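Local coordinates for flavodoxin, WrbA-like protein (Agrobacterium tumefaciens, PDB 3D7N) that probably binds FMN and transfers electrons as a flavodoxin-like protein, consistent with an NAD(P)H:quinone dehydrogenase activity of the WrbA type, at residues G95-N99 and T110-L114; W125-G129 and Y176-V180. All coordinates share one frame; numbering follows the deposited sequence.

Contact 1. Residues G95-N99 and T110-L114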
ATOM      1  N   GLY A  95      -1.204 -15.571   9.298  1.00 51.65           N
ATOM      2  CA  GLY A  95      -2.247 -14.576   9.437  1.00 52.42           C
ATOM      3  C   GLY A  95      -1.726 -13.380  10.264  1.00 53.54           C
ATOM      4  O   GLY A  95      -0.568 -13.353  10.682  1.00 52.58           O
ATOM      5  N   GLY A  96      -2.571 -12.374  10.493  1.00 53.75           N
ATOM      6  CA  GLY A  96      -2.149 -11.210  11.249  1.00 53.28           C
ATOM      7  C   GLY A  96      -3.304 -10.525  11.926  1.00 53.48           C
ATOM      8  O   GLY A  96      -4.470 -10.826  11.653  1.00 53.08           O
ATOM      9  N   PHE A  97      -2.966  -9.601  12.815  1.00 53.29           N
ATOM     10  CA  PHE A  97      -3.938  -8.700  13.351  1.00 53.61           C
ATOM     11  C   PHE A  97      -3.322  -7.421  13.862  1.00 54.17           C
ATOM     12  O   PHE A  97      -2.148  -7.351  14.149  1.00 53.19           O
ATOM     13  CB  PHE A  97      -4.734  -9.386  14.478  1.00 53.96           C
ATOM     14  CG  PHE A  97      -3.883  -9.964  15.564  1.00 52.66           C
ATOM     15  CD1 PHE A  97      -3.672  -9.267  16.736  1.00 52.32           C
ATOM     16  CD2 PHE A  97      -3.299 -11.216  15.413  1.00 52.02           C
ATOM     17  CE1 PHE A  97      -2.861  -9.805  17.725  1.00 49.94           C
ATOM     18  CE2 PHE A  97      -2.491 -11.727  16.381  1.00 50.21           C
ATOM     19  CZ  PHE A  97      -2.281 -11.019  17.541  1.00 50.51           C
ATOM     20  N   THR A  98      -4.163  -6.413  13.997  1.00 55.22           N
ATOM     21  CA  THR A  98      -3.729  -5.130  14.479  1.00 55.94           C
ATOM     22  C   THR A  98      -4.868  -4.432  15.200  1.00 56.51           C
ATOM     23  O   THR A  98      -6.008  -4.809  15.101  1.00 55.31           O
ATOM     24  CB  THR A  98      -3.107  -4.229  13.336  1.00 55.14           C
ATOM     25  OG1 THR A  98      -2.329  -3.171  13.939  1.00 56.01           O
ATOM     26  CG2 THR A  98      -4.187  -3.623  12.378  1.00 55.09           C
ATOM     27  N   ASN A  99      -4.522  -3.386  15.943  1.00 59.09           N
ATOM     28  CA  ASN A  99      -5.508  -2.618  16.692  1.00 61.66           C
ATOM     29  C   ASN A  99      -4.992  -1.234  17.073  1.00 62.64           C
ATOM     30  O   ASN A  99      -3.887  -1.097  17.598  1.00 61.54           O
ATOM     31  CB  ASN A  99      -5.942  -3.381  17.945  1.00 61.34           C
ATOM     32  CG  ASN A  99      -4.880  -3.376  19.027  1.00 64.33           C
ATOM     33  OD1 ASN A  99      -4.946  -2.591  19.973  1.00 72.95           O
ATOM     34  ND2 ASN A  99      -3.894  -4.256  18.893  1.00 66.35           N
ATOM     35  N   THR A 110      -0.706  -1.563   8.104  1.00 50.29           N
ATOM     36  CA  THR A 110      -0.082  -2.509   9.021  1.00 51.06           C
ATOM     37  C   THR A 110      -0.406  -3.927   8.556  1.00 50.48           C
ATOM     38  O   THR A 110       0.480  -4.675   8.349  1.00 49.73           O
ATOM     39  CB  THR A 110      -0.536  -2.273  10.457  1.00 49.94           C
ATOM     40  OG1 THR A 110      -0.112  -0.964  10.811  1.00 51.38           O
ATOM     41  CG2 THR A 110       0.094  -3.279  11.456  1.00 50.15           C
ATOM     42  N   LEU A 111      -1.653  -4.197   8.207  1.00 50.67           N
ATOM     43  CA  LEU A 111      -2.033  -5.528   7.770  1.00 50.51           C
ATOM     44  C   LEU A 111      -1.331  -5.916   6.472  1.00 50.49           C
ATOM     45  O   LEU A 111      -0.876  -7.075   6.344  1.00 51.09           O
ATOM     46  CB  LEU A 111      -3.555  -5.665   7.658  1.00 50.09           C
ATOM     47  CG  LEU A 111      -4.283  -5.567   9.010  1.00 51.45           C
ATOM     48  CD1 LEU A 111      -5.804  -5.665   8.835  1.00 49.45           C
ATOM     49  CD2 LEU A 111      -3.659  -6.624   9.956  1.00 47.78           C
ATOM     50  N   GLN A 112      -1.284  -4.982   5.527  1.00 50.39           N
ATOM     51  CA  GLN A 112      -0.581  -5.155   4.276  1.00 50.43           C
ATOM     52  C   GLN A 112       0.883  -5.403   4.437  1.00 51.22           C
ATOM     53  O   GLN A 112       1.413  -6.206   3.678  1.00 52.46           O
ATOM     54  CB  GLN A 112      -0.815  -3.987   3.348  1.00 51.28           C
ATOM     55  CG  GLN A 112      -2.216  -3.974   2.852  1.00 51.98           C
ATOM     56  CD  GLN A 112      -2.403  -3.275   1.546  1.00 58.35           C
ATOM     57  OE1 GLN A 112      -2.405  -2.059   1.492  1.00 57.80           O
ATOM     58  NE2 GLN A 112      -2.590  -4.070   0.458  1.00 63.62           N
ATOM     59  N   TYR A 113       1.540  -4.804   5.448  1.00 51.29           N
ATOM     60  CA  TYR A 113       2.922  -5.153   5.761  1.00 49.85           C
ATOM     61  C   TYR A 113       3.053  -6.627   6.221  1.00 49.79           C
ATOM     62  O   TYR A 113       3.997  -7.339   5.923  1.00 47.89           O
ATOM     63  CB  TYR A 113       3.561  -4.233   6.823  1.00 50.71           C
ATOM     64  CG  TYR A 113       4.950  -4.744   7.178  1.00 50.29           C
ATOM     65  CD1 TYR A 113       5.203  -5.400   8.360  1.00 52.83           C
ATOM     66  CD2 TYR A 113       5.966  -4.664   6.254  1.00 49.89           C
ATOM     67  CE1 TYR A 113       6.511  -5.915   8.652  1.00 52.99           C
ATOM     68  CE2 TYR A 113       7.232  -5.183   6.508  1.00 51.90           C
ATOM     69  CZ  TYR A 113       7.485  -5.824   7.685  1.00 51.84           C
ATOM     70  OH  TYR A 113       8.721  -6.335   7.864  1.00 52.31           O
ATOM     71  N   LEU A 114       2.104  -7.064   6.987  1.00 50.00           N
ATOM     72  CA  LEU A 114       2.112  -8.379   7.548  1.00 50.09           C
ATOM     73  C   LEU A 114       1.968  -9.417   6.418  1.00 51.40           C
ATOM     74  O   LEU A 114       2.619 -10.444   6.387  1.00 51.93           O
ATOM     75  CB  LEU A 114       0.955  -8.390   8.534  1.00 51.17           C
ATOM     76  CG  LEU A 114       1.312  -8.248  10.017  1.00 53.86           C
ATOM     77  CD1 LEU A 114       2.599  -7.504  10.402  1.00 47.16           C
ATOM     78  CD2 LEU A 114       0.113  -7.825  10.833  1.00 47.30           C
TER
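Thr98, on the strand, reaches toward helix residues Thr110 and Leu111. Its CB lies 3.8 Å from Thr110 CG2. Beyond CB the side chain forks. OG1 stands anti to the backbone N (chi1 -162°), which turns it to the methyl of Thr110, and Thr98 OG1 comes to 3.5 Å from Thr110 CG2. This touch is a methyl against a hydroxyl oxygen. The polar needs of that oxygen are met elsewhere, by Thr62 O and Thr64 OG1. Thr64 OG1 also bonds Thr110 OG1, so one hydroxyl links the two threonines. The other branch, Thr98 CG2, meets the isobutyl end of Leu111, 3.9 Å from Leu111 CG. The methyl Leu111 CD2 also rests 4.0 Å from Phe97 CA.

One turn further on, Leu114 CD2 lies 4.1 Å from Gly96 CA. A glycine here lets the leucine methyl come right up to the strand backbone. The CB of Phe97 points away from the helix, and its side chain touches Ala24 of helix 19-31.

The segments run nearly antiparallel, at 159°, as the strand and helix of a beta-alpha-beta unit do in the flavodoxin-like fold. Helix 104-120 covers one face of the sheet here. Strands 57-65 and 153-155 flank strand 93-100 beside Thr98, while 124-126 pairs with it as the unit's next strand. Phe73 of helix 71-79 touches Leu114.

Contact 2. Residues W125-G129 and Y176-V180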
ATOM      1  N   TRP A 125      -1.261 -16.907   2.928  1.00 49.88           N
ATOM      2  CA  TRP A 125      -1.937 -15.937   3.749  1.00 49.49           C
ATOM      3  C   TRP A 125      -3.398 -16.254   3.891  1.00 49.23           C
ATOM      4  O   TRP A 125      -4.102 -16.500   2.915  1.00 50.28           O
ATOM      5  CB  TRP A 125      -1.754 -14.518   3.200  1.00 48.95           C
ATOM      6  CG  TRP A 125      -2.391 -13.513   4.123  1.00 48.80           C
ATOM      7  CD1 TRP A 125      -3.674 -13.043   4.063  1.00 48.83           C
ATOM      8  CD2 TRP A 125      -1.812 -12.938   5.283  1.00 48.04           C
ATOM      9  NE1 TRP A 125      -3.929 -12.227   5.108  1.00 48.13           N
ATOM     10  CE2 TRP A 125      -2.801 -12.128   5.879  1.00 49.29           C
ATOM     11  CE3 TRP A 125      -0.557 -13.031   5.887  1.00 48.55           C
ATOM     12  CZ2 TRP A 125      -2.549 -11.374   7.022  1.00 49.53           C
ATOM     13  CZ3 TRP A 125      -0.326 -12.359   7.057  1.00 47.30           C
ATOM     14  CH2 TRP A 125      -1.308 -11.536   7.620  1.00 49.19           C
ATOM     15  N   VAL A 126      -3.849 -16.267   5.130  1.00 49.97           N
ATOM     16  CA  VAL A 126      -5.241 -16.560   5.485  1.00 49.28           C
ATOM     17  C   VAL A 126      -5.963 -15.243   5.748  1.00 49.59           C
ATOM     18  O   VAL A 126      -5.623 -14.517   6.659  1.00 50.16           O
ATOM     19  CB  VAL A 126      -5.329 -17.424   6.765  1.00 49.98           C
ATOM     20  CG1 VAL A 126      -6.794 -17.702   7.117  1.00 48.14           C
ATOM     21  CG2 VAL A 126      -4.533 -18.751   6.621  1.00 45.65           C
ATOM     22  N   SER A 127      -6.977 -14.954   4.940  1.00 49.80           N
ATOM     23  CA  SER A 127      -7.775 -13.763   5.048  1.00 49.95           C
ATOM     24  C   SER A 127      -8.893 -13.968   6.091  1.00 50.59           C
ATOM     25  O   SER A 127      -9.164 -15.100   6.523  1.00 49.40           O
ATOM     26  CB  SER A 127      -8.359 -13.468   3.678  1.00 49.56           C
ATOM     27  OG  SER A 127      -9.399 -14.401   3.380  1.00 49.32           O
ATOM     28  N   LEU A 128      -9.541 -12.877   6.510  1.00 52.32           N
ATOM     29  CA  LEU A 128     -10.639 -12.969   7.494  1.00 53.10           C
ATOM     30  C   LEU A 128     -11.793 -13.723   6.840  1.00 54.14           C
ATOM     31  O   LEU A 128     -12.166 -13.468   5.693  1.00 54.80           O
ATOM     32  CB  LEU A 128     -11.044 -11.578   7.967  1.00 52.52           C
ATOM     33  CG  LEU A 128     -11.897 -11.410   9.241  1.00 53.65           C
ATOM     34  CD1 LEU A 128     -11.240 -11.951  10.419  1.00 52.98           C
ATOM     35  CD2 LEU A 128     -12.219  -9.955   9.497  1.00 54.57           C
ATOM     36  N   GLY A 129     -12.350 -14.695   7.522  1.00 55.15           N
ATOM     37  CA  GLY A 129     -13.433 -15.490   6.880  1.00 56.75           C
ATOM     38  C   GLY A 129     -14.891 -15.082   7.137  1.00 57.68           C
ATOM     39  O   GLY A 129     -15.293 -13.972   6.755  1.00 60.39           O
ATOM     40  N   TYR A 176     -11.162 -15.779  13.772  1.00 50.18           N
ATOM     41  CA  TYR A 176     -10.011 -15.744  12.868  1.00 50.30           C
ATOM     42  C   TYR A 176      -8.902 -16.735  13.263  1.00 50.92           C
ATOM     43  O   TYR A 176      -8.309 -17.380  12.393  1.00 52.14           O
ATOM     44  CB  TYR A 176      -9.397 -14.357  12.827  1.00 49.97           C
ATOM     45  CG  TYR A 176      -8.221 -14.214  11.854  1.00 50.77           C
ATOM     46  CD1 TYR A 176      -8.413 -14.351  10.461  1.00 49.56           C
ATOM     47  CD2 TYR A 176      -6.934 -13.888  12.309  1.00 51.42           C
ATOM     48  CE1 TYR A 176      -7.385 -14.209   9.566  1.00 49.47           C
ATOM     49  CE2 TYR A 176      -5.881 -13.721  11.411  1.00 50.78           C
ATOM     50  CZ  TYR A 176      -6.116 -13.871  10.019  1.00 51.47           C
ATOM     51  OH  TYR A 176      -5.088 -13.701   9.090  1.00 51.22           O
ATOM     52  N   GLY A 177      -8.603 -16.828  14.556  1.00 50.44           N
ATOM     53  CA  GLY A 177      -7.579 -17.731  15.031  1.00 50.51           C
ATOM     54  C   GLY A 177      -7.985 -19.182  14.785  1.00 50.96           C
ATOM     55  O   GLY A 177      -7.132 -20.016  14.421  1.00 50.24           O
ATOM     56  N   ALA A 178      -9.276 -19.482  14.979  1.00 50.46           N
ATOM     57  CA  ALA A 178      -9.811 -20.815  14.641  1.00 51.11           C
ATOM     58  C   ALA A 178      -9.710 -21.057  13.119  1.00 51.44           C
ATOM     59  O   ALA A 178      -9.429 -22.163  12.670  1.00 50.70           O
ATOM     60  CB  ALA A 178     -11.271 -20.978  15.166  1.00 49.36           C
ATOM     61  N   ARG A 179      -9.879 -20.005  12.321  1.00 52.34           N
ATOM     62  CA  ARG A 179      -9.856 -20.158  10.870  1.00 52.64           C
ATOM     63  C   ARG A 179      -8.429 -20.407  10.364  1.00 53.29           C
ATOM     64  O   ARG A 179      -8.208 -21.162   9.403  1.00 54.40           O
ATOM     65  CB  ARG A 179     -10.469 -18.924  10.226  1.00 52.70           C
ATOM     66  CG  ARG A 179     -10.424 -18.906   8.717  1.00 53.02           C
ATOM     67  CD  ARG A 179     -10.974 -17.612   8.221  1.00 53.09           C
ATOM     68  NE  ARG A 179     -10.630 -17.282   6.837  1.00 54.22           N
ATOM     69  CZ  ARG A 179     -11.219 -17.795   5.755  1.00 54.77           C
ATOM     70  NH1 ARG A 179     -10.892 -17.358   4.546  1.00 55.07           N
ATOM     71  NH2 ARG A 179     -12.135 -18.728   5.861  1.00 52.39           N
ATOM     72  N   VAL A 180      -7.449 -19.803  11.027  1.00 53.49           N
ATOM     73  CA  VAL A 180      -6.044 -20.027  10.661  1.00 52.75           C
ATOM     74  C   VAL A 180      -5.634 -21.441  11.050  1.00 52.74           C
ATOM     75  O   VAL A 180      -5.011 -22.133  10.253  1.00 51.95           O
ATOM     76  CB  VAL A 180      -5.047 -19.012  11.342  1.00 52.85           C
ATOM     77  CG1 VAL A 180      -3.576 -19.400  10.995  1.00 49.47           C
ATOM     78  CG2 VAL A 180      -5.364 -17.550  10.950  1.00 52.85           C
TER
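Tyr176 and Arg179 of the helix each take one backbone carbonyl, one at the end of strand 124-126 and one just beyond it. Tyr176 OH gives a short hydrogen bond to Val126 O, 2.6 Å, nearly straight on to the carbonyl. Val126 O lies in the plane of the Tyr176 ring, at its edge. Arg179 NE bonds Ser127 O at 2.6 Å, with an N-H...O angle of 158°. The acceptor lies close to the guanidinium plane, but the donor is tilted from the carbonyl plane. The arginine chain is extended from CG to NE, which carries the group across to the loop after the strand. Gly129 CA lies over one face of the guanidinium, 3.4 Å from Arg179 CZ, where the glycine has no side chain to intervene.

Apolar contacts lie beside these bonds. Leu128 CD1 packs 3.7 Å from Tyr176 CD1, its side chain slanting across the tyrosine. Val126 CG1 is anti to its own backbone N (chi1 179°) and lies 4.1 Å from Val180 CG2. Val180 also lies over one face of the Tyr176 ring.

Further out, Tyr176 OH probably also accepts a hydrogen bond from Gly96 N, so two partners would hold it. Arg179 reaches the third subunit: NH2 forms a salt bridge with Asp91 of that chain, and NH1 bonds its Gly122 O. Ser127 OG bonds Gly123 O of the same subunit. The arginine thus joins the loop after the strand to the interface.

Helix 167-186 packs on one face of the sheet, an outer layer of the flavodoxin-like three-layer alpha-beta-alpha sandwich. Trp125 turns to the other face, against helix 104-120. Residues 125 and 126 pair antiparallel with a strand of the third subunit, continuing the sheet across the interface.

Overall arrangement
From the N terminus, the chain first builds strands 9-13, 34-37 and 57-65. Contact 1 then closes a short local connection, where helix 104-120 folds back onto strand 93-100. Strand 124-126 follows and completes that beta-alpha-beta unit. Contact 2 opens there and closes late in the chain, on the C-terminal helix 167-186, after strand 153-155 has been added. The two contacts are in series and neither nests in the other. Their centres are about 12 Å apart. Gly95 and Gly96 bring them together, touching Trp125 and Tyr176. Between them the two contacts tie helices on opposite faces of one sheet to its adjacent strands.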